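Side-chain contacts in Oxidored_FMN domain-containing protein ([Pseudomonas] geniculata N1, PDB 6L6J), which probably oxidises the amine 6-hydroxypseudooxynicotine, an intermediate of nicotine breakdown, with the help of a bound FMN and a [4Fe-4S] cluster: residues M35-L38 against E39-I42; Y78-K81 against Y82-P85; D326-L329 against P330-I333. All blocks are in the same frame, centred on the assembly; numbering follows the deposited sequence.

Contact 1: residues M35-L38 against E39-I42; sequences MTAL and EEMI
Leu38 overlaps the end of Ile42 one helical turn further on: Leu38 CG sits 3.8 Å from Ile42 CD1, and the two branched chains meet at a slant. The contact depends on how Ile42 is turned. Ile42 places CG1 opposite its own carbonyl carbon (chi1 -79°) and runs on extended, which carries CD1 back toward the start of the helix. Beneath this apolar pair the backbone locks in, Ile42 N donating to Leu38 O at 2.8 Å and close to straight. One step earlier, Met41 N does the same with Ala37 O over 3.3 Å. Ala37 is the N-cap of helix 38-51, the first helix of the TIM barrel, reached by the loop that leaves the first barrel strand, 24-26. With only a methyl group, this cap cannot bond through its side chain to the helix amides. The methyl instead packs against Glu40, whose chain runs extended beyond CG past Ala37, so that Ala37 CB lies over the flat face of the carboxylate, 3.6 Å from Glu40 OE1 and 4.2 Å from Glu40 OE2. Both acids, Glu39 and Glu40, stand in the first turn, where the positive end of the helix dipole would be expected to suit a negative charge. Glu39 bends at chi2 and sends OE1 into a salt bridge with Arg88 of helix 83-94; Leu38 and Ile42 touch the same arginine. Glu40 leans on Arg359 and Val373 from loops much later in the chain. Met41 is the buried member: Met41 CB comes within 3.4 Å of Leu38 O, but beyond it the chain runs away from Ala37 and Leu38, and the side chain lies about 10 Å from the bound FMN.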
loop_
_atom_site.group_PDB
_atom_site.type_symbol
_atom_site.label_atom_id
_atom_site.label_comp_id
_atom_site.label_asym_id
_atom_site.label_seq_id
_atom_site.Cartn_x
_atom_site.Cartn_y
_atom_site.Cartn_z
ATOM N N MET A 35 -17.844 9.410 -3.662
ATOM C CA MET A 35 -19.154 9.962 -3.238
ATOM C C MET A 35 -20.158 8.816 -3.194
ATOM O O MET A 35 -21.182 8.923 -2.491
ATOM C CB MET A 35 -19.632 11.037 -4.218
ATOM C CG MET A 35 -18.557 12.063 -4.510
ATOM S SD MET A 35 -17.671 12.579 -3.000
ATOM C CE MET A 35 -18.672 13.997 -2.536
ATOM N N THR A 36 -19.835 7.745 -3.903
ATOM C CA THR A 36 -20.679 6.539 -4.048
ATOM C C THR A 36 -20.637 5.749 -2.727
ATOM O O THR A 36 -21.573 4.988 -2.484
ATOM C CB THR A 36 -20.263 5.836 -5.346
ATOM O OG1 THR A 36 -18.921 6.215 -5.664
ATOM C CG2 THR A 36 -21.114 6.247 -6.528
ATOM N N ALA A 37 -19.629 5.966 -1.876
ATOM C CA ALA A 37 -19.436 5.253 -0.590
ATOM C C ALA A 37 -18.956 6.253 0.472
ATOM O O ALA A 37 -17.853 6.086 1.052
ATOM C CB ALA A 37 -18.477 4.100 -0.770
ATOM N N LEU A 38 -19.798 7.253 0.732
ATOM C CA LEU A 38 -19.535 8.385 1.662
ATOM C C LEU A 38 -19.223 7.847 3.069
ATOM O O LEU A 38 -18.310 8.370 3.723
ATOM C CB LEU A 38 -20.770 9.294 1.651
ATOM C CG LEU A 38 -20.611 10.687 2.257
ATOM C CD1 LEU A 38 -19.533 11.480 1.540
ATOM C CD2 LEU A 38 -21.945 11.434 2.224
ATOM N N GLU A 39 -19.978 6.847 3.526
ATOM C CA GLU A 39 -19.911 6.363 4.931
ATOM C C GLU A 39 -18.553 5.690 5.159
ATOM O O GLU A 39 -17.972 5.846 6.271
ATOM C CB GLU A 39 -21.103 5.455 5.222
ATOM C CG GLU A 39 -22.431 6.199 5.241
ATOM C CD GLU A 39 -22.655 7.048 6.483
ATOM O OE1 GLU A 39 -23.326 8.110 6.364
ATOM O OE2 GLU A 39 -22.157 6.648 7.574
ATOM N N GLU A 40 -18.058 4.999 4.132
ATOM C CA GLU A 40 -16.722 4.338 4.122
ATOM C C GLU A 40 -15.649 5.425 4.336
ATOM O O GLU A 40 -14.847 5.321 5.289
ATOM C CB GLU A 40 -16.548 3.531 2.832
ATOM C CG GLU A 40 -17.693 2.564 2.578
ATOM C CD GLU A 40 -17.470 1.472 1.538
ATOM O OE1 GLU A 40 -16.472 1.553 0.772
ATOM O OE2 GLU A 40 -18.335 0.564 1.460
ATOM N N MET A 41 -15.661 6.446 3.483
ATOM C CA MET A 41 -14.767 7.626 3.539
ATOM C C MET A 41 -14.832 8.289 4.926
ATOM O O MET A 41 -13.781 8.449 5.555
ATOM C CB MET A 41 -15.216 8.598 2.453
ATOM C CG MET A 41 -14.430 9.864 2.394
ATOM S SD MET A 41 -14.910 10.689 0.862
ATOM C CE MET A 41 -13.877 9.784 -0.286
ATOM N N ILE A 42 -16.037 8.628 5.393
ATOM C CA ILE A 42 -16.294 9.250 6.724
ATOM C C ILE A 42 -15.633 8.389 7.809
ATOM O O ILE A 42 -14.741 8.903 8.474
ATOM C CB ILE A 42 -17.806 9.484 6.943
ATOM C CG1 ILE A 42 -18.287 10.736 6.206
ATOM C CG2 ILE A 42 -18.174 9.557 8.410
ATOM C CD1 ILE A 42 -19.800 10.790 5.986
#

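Contact 2: residues Y78-K81 against Y82-P85; sequences YSDK and YIEP. With SO4 (sulfate ion), chain G.
Lys81 starts with CG wedged between its backbone N and carbonyl carbon (chi1 77°), while Tyr82 swings its ring to the side away from its own carbonyl carbon (chi1 -61°), and the two neighbouring side chains therefore run out together. The lysine chain lies along one face of the ring: Lys81 CG is 4.0 Å from the centroid of the Tyr82 ring and almost straight above it, a CH-pi contact. A bend at chi4 then brings Lys81 NZ down to Tyr82 OH, 3.0 Å away, where it makes a hydrogen bond. Lys81 NZ also donates to O1 of a sulfate ion at 3.2 Å, an ion probably left by the crystallisation liquor. Arg76 completes the cluster, bonding both the sulfate and the tyrosine hydroxyl, so two positive side chains gather round one anion. At its rim the Tyr82 ring meets Tyr78 in a T-shaped stack, its edge aimed at the Tyr78 face, with centroids 5.2 Å apart and planes at 80°. Tyr82 CE2 makes the closest carbon approach, 3.5 Å from Tyr78 CE1, and Ser79 CB packs near Tyr82 CE2. The backbone enters the helix through a 3-10 turn, in which Ser79 O accepts a hydrogen bond from Tyr82 N at 3.0 Å and Asp80 O one from Ile83 N at 3.1 Å. Pro85 has no N-H to offer Lys81 O, which faces its CD instead. All this finishes the loop from the second barrel strand, 55-62, and opens helix 83-94; Asp80 is salt-bridged to Arg158 of helix 142-162, on which Ile83 also rests, while Met35 from the loop ahead of helix 38-51 packs on Tyr82 and Pro85.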
loop_
_atom_site.group_PDB
_atom_site.type_symbol
_atom_site.label_atom_id
_atom_site.label_comp_id
_atom_site.label_asym_id
_atom_site.label_seq_id
_atom_site.Cartn_x
_atom_site.Cartn_y
_atom_site.Cartn_z
ATOM N N TYR A 78 -16.556 19.565 -8.281
ATOM C CA TYR A 78 -16.819 20.280 -9.566
ATOM C C TYR A 78 -18.284 20.695 -9.648
ATOM O O TYR A 78 -18.661 21.285 -10.665
ATOM C CB TYR A 78 -16.438 19.475 -10.814
ATOM C CG TYR A 78 -17.053 18.104 -10.965
ATOM C CD1 TYR A 78 -18.397 17.938 -11.255
ATOM C CD2 TYR A 78 -16.257 16.961 -10.878
ATOM C CE1 TYR A 78 -18.939 16.672 -11.436
ATOM C CE2 TYR A 78 -16.779 15.691 -11.051
ATOM C CZ TYR A 78 -18.123 15.546 -11.338
ATOM O OH TYR A 78 -18.617 14.282 -11.471
ATOM N N SER A 79 -19.056 20.414 -8.603
ATOM C CA SER A 79 -20.494 20.754 -8.522
ATOM C C SER A 79 -20.934 20.952 -7.064
ATOM O O SER A 79 -20.516 20.177 -6.194
ATOM C CB SER A 79 -21.331 19.712 -9.228
ATOM O OG SER A 79 -22.653 19.684 -8.697
ATOM N N ASP A 80 -21.830 21.916 -6.839
ATOM C CA ASP A 80 -22.286 22.347 -5.489
ATOM C C ASP A 80 -22.965 21.187 -4.737
ATOM O O ASP A 80 -22.982 21.217 -3.485
ATOM C CB ASP A 80 -23.185 23.591 -5.590
ATOM C CG ASP A 80 -22.429 24.911 -5.711
ATOM O OD1 ASP A 80 -21.171 24.898 -5.869
ATOM O OD2 ASP A 80 -23.083 25.949 -5.628
ATOM N N LYS A 81 -23.515 20.205 -5.441
ATOM C CA LYS A 81 -24.248 19.080 -4.802
ATOM C C LYS A 81 -23.273 18.244 -3.972
ATOM O O LYS A 81 -23.756 17.513 -3.086
ATOM C CB LYS A 81 -24.978 18.220 -5.842
ATOM C CG LYS A 81 -24.150 17.227 -6.665
ATOM C CD LYS A 81 -25.002 16.528 -7.742
ATOM C CE LYS A 81 -24.387 15.276 -8.344
ATOM N NZ LYS A 81 -23.787 15.517 -9.689
ATOM N N TYR A 82 -21.962 18.372 -4.233
ATOM C CA TYR A 82 -20.887 17.595 -3.551
ATOM C C TYR A 82 -20.462 18.270 -2.225
ATOM O O TYR A 82 -19.823 17.567 -1.375
ATOM C CB TYR A 82 -19.717 17.351 -4.510
ATOM C CG TYR A 82 -20.059 16.566 -5.747
ATOM C CD1 TYR A 82 -20.589 15.282 -5.676
ATOM C CD2 TYR A 82 -19.844 17.107 -7.007
ATOM C CE1 TYR A 82 -20.906 14.563 -6.827
ATOM C CE2 TYR A 82 -20.168 16.409 -8.160
ATOM C CZ TYR A 82 -20.713 15.143 -8.071
ATOM O OH TYR A 82 -21.022 14.485 -9.233
ATOM N N ILE A 83 -20.852 19.543 -2.002
ATOM C CA ILE A 83 -20.444 20.359 -0.815
ATOM C C ILE A 83 -20.949 19.701 0.477
ATOM O O ILE A 83 -20.129 19.470 1.352
ATOM C CB ILE A 83 -20.931 21.821 -0.910
ATOM C CG1 ILE A 83 -20.253 22.571 -2.058
ATOM C CG2 ILE A 83 -20.737 22.535 0.424
ATOM C CD1 ILE A 83 -20.737 23.984 -2.242
ATOM N N GLU A 84 -22.249 19.449 0.597
ATOM C CA GLU A 84 -22.862 18.923 1.846
ATOM C C GLU A 84 -22.303 17.526 2.121
ATOM O O GLU A 84 -21.866 17.245 3.233
ATOM C CB GLU A 84 -24.396 18.969 1.774
ATOM C CG GLU A 84 -25.065 19.158 3.128
ATOM C CD GLU A 84 -25.023 17.946 4.073
ATOM O OE1 GLU A 84 -24.163 17.951 5.031
ATOM O OE2 GLU A 84 -25.872 17.001 3.889
ATOM N N PRO A 85 -22.286 16.600 1.134
ATOM C CA PRO A 85 -21.613 15.306 1.302
ATOM C C PRO A 85 -20.190 15.384 1.884
ATOM O O PRO A 85 -19.880 14.608 2.789
ATOM C CB PRO A 85 -21.569 14.752 -0.132
ATOM C CG PRO A 85 -22.800 15.332 -0.790
ATOM C CD PRO A 85 -22.952 16.717 -0.177
HETATM S S SO4 G . -23.274 11.535 -11.543
HETATM O O1 SO4 G . -23.575 12.366 -10.388
HETATM O O2 SO4 G . -24.389 11.539 -12.453
HETATM O O3 SO4 G . -22.110 12.033 -12.226
HETATM O O4 SO4 G . -23.024 10.184 -11.120
#

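Contact 3: residues D326-L329 against P330-I333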
loop_
_atom_site.group_PDB
_atom_site.type_symbol
_atom_site.label_atom_id
_atom_site.label_comp_id
_atom_site.label_asym_id
_atom_site.label_seq_id
_atom_site.Cartn_x
_atom_site.Cartn_y
_atom_site.Cartn_z
ATOM N N ASP A 326 -1.383 2.210 11.280
ATOM C CA ASP A 326 -1.672 2.650 12.673
ATOM C C ASP A 326 -2.301 4.044 12.678
ATOM O O ASP A 326 -1.654 5.057 12.962
ATOM C CB ASP A 326 -0.451 2.573 13.604
ATOM C CG ASP A 326 -0.875 2.340 15.044
ATOM O OD1 ASP A 326 -2.036 2.599 15.350
ATOM O OD2 ASP A 326 -0.056 1.843 15.824
ATOM N N PRO A 327 -3.619 4.116 12.419
ATOM C CA PRO A 327 -4.377 5.342 12.638
ATOM C C PRO A 327 -4.085 5.980 14.004
ATOM O O PRO A 327 -4.323 7.148 14.129
ATOM C CB PRO A 327 -5.851 4.916 12.572
ATOM C CG PRO A 327 -5.854 3.424 12.270
ATOM C CD PRO A 327 -4.446 3.033 11.874
ATOM N N PHE A 328 -3.544 5.217 14.963
ATOM C CA PHE A 328 -3.390 5.641 16.381
ATOM C C PHE A 328 -1.919 5.935 16.709
ATOM O O PHE A 328 -1.654 6.284 17.868
ATOM C CB PHE A 328 -4.076 4.627 17.301
ATOM C CG PHE A 328 -5.543 4.954 17.507
ATOM C CD1 PHE A 328 -6.441 4.920 16.450
ATOM C CD2 PHE A 328 -6.021 5.360 18.741
ATOM C CE1 PHE A 328 -7.769 5.284 16.614
ATOM C CE2 PHE A 328 -7.352 5.706 18.915
ATOM C CZ PHE A 328 -8.229 5.674 17.848
ATOM N N LEU A 329 -1.017 5.893 15.721
ATOM C CA LEU A 329 0.436 6.145 15.931
ATOM C C LEU A 329 0.606 7.396 16.813
ATOM O O LEU A 329 1.284 7.322 17.849
ATOM C CB LEU A 329 1.151 6.233 14.571
ATOM C CG LEU A 329 2.608 6.706 14.587
ATOM C CD1 LEU A 329 3.444 5.929 13.570
ATOM C CD2 LEU A 329 2.717 8.199 14.315
ATOM N N PRO A 330 -0.000 8.568 16.479
ATOM C CA PRO A 330 0.094 9.751 17.334
ATOM C C PRO A 330 -0.353 9.579 18.795
ATOM O O PRO A 330 0.329 10.062 19.680
ATOM C CB PRO A 330 -0.813 10.781 16.656
ATOM C CG PRO A 330 -0.846 10.360 15.200
ATOM C CD PRO A 330 -0.699 8.853 15.217
ATOM N N ASN A 331 -1.488 8.927 19.044
ATOM C CA ASN A 331 -2.043 8.834 20.424
ATOM C C ASN A 331 -1.175 7.900 21.270
ATOM O O ASN A 331 -1.128 8.115 22.506
ATOM C CB ASN A 331 -3.512 8.430 20.444
ATOM C CG ASN A 331 -4.414 9.611 20.139
ATOM O OD1 ASN A 331 -3.943 10.728 19.911
ATOM N ND2 ASN A 331 -5.710 9.362 20.092
ATOM N N LYS A 332 -0.472 6.948 20.645
ATOM C CA LYS A 332 0.367 5.967 21.380
ATOM C C LYS A 332 1.683 6.620 21.846
ATOM O O LYS A 332 2.083 6.391 23.005
ATOM C CB LYS A 332 0.595 4.736 20.507
ATOM C CG LYS A 332 -0.667 4.173 19.900
ATOM C CD LYS A 332 -0.649 2.684 19.724
ATOM C CE LYS A 332 -1.587 2.255 18.614
ATOM N NZ LYS A 332 -1.520 0.797 18.353
ATOM N N ILE A 333 2.351 7.387 20.977
ATOM C CA ILE A 333 3.566 8.187 21.336
ATOM C C ILE A 333 3.176 9.074 22.525
ATOM O O ILE A 333 3.837 8.994 23.599
ATOM C CB ILE A 333 4.082 9.023 20.147
ATOM C CG1 ILE A 333 4.629 8.147 19.022
ATOM C CG2 ILE A 333 5.124 10.047 20.598
ATOM C CD1 ILE A 333 4.836 8.886 17.707
#
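Leu329 crosses the Pro330 ring at about a right angle, Leu329 CB lying 3.3 Å from Pro330 CD, where a type I beta turn, Asp326 to Leu329, leads straight into helix 329-334 at the end of the TIM barrel. One turn on, Leu329 CD2 meets Ile333 CD1 at 4.1 Å, and Leu329 packs on Phe24 of the first barrel strand. Lys332 reaches back across the turn. Its CG points away from its own carbonyl carbon (chi1 -49°) and the chain passes beside Phe328, with Lys332 CE 3.7 Å from Phe328 CB. Lys332 NZ arrives at the carboxylate from the direction opposite to the aspartate's own, forming a salt bridge to Asp326 OD2 at 3.1 Å, a weak hydrogen bond by its geometry. Glu379 is its stronger partner, and Asp340 O binds the ammonium too; Asp326 OD2 also accepts from Arg342 N. A leucine in place of Lys332 would probably leave the carboxylates of Asp326 and Glu379, which lie close together, without the positive charge they share. The other carboxylate oxygen, Asp326 OD1, also lies near Lys332 CE and caps the turn by accepting from Phe328 N, though the position of that nitrogen is less certain. The turn lies near the iron-sulfur site, the Pro327 side chain being about 9 Å from the cluster. Phe328 O accepts from Lys332 N at 3.1 Å and weakly from Asn331 N. The Phe328 ring stands nearly perpendicular to the Asn331 amide, with Asn331 ND2 coming to 4.2 Å from Phe328 CE2.

The three contacts follow one another along the chain, with no nesting or crossing. Contact 1 closes the loop between strand 24-26 and helix 38-51; contact 2 does the same between strand 55-62 and helix 83-94. These two successive beta-alpha units of the barrel touch, Leu38 CD1 lying 3.4 Å from Pro85 O. Contact 3 comes much later, after the last barrel strand, 316-319, where a tight turn joins helix 321-325 to helix 329-334. Its nearest atoms are about 11 Å from contact 1, yet it joins the end of the barrel to its beginning: Pro330 and Ile333 pack on Phe24 of the first strand, and Phe328 touches Glu50 of helix 38-51.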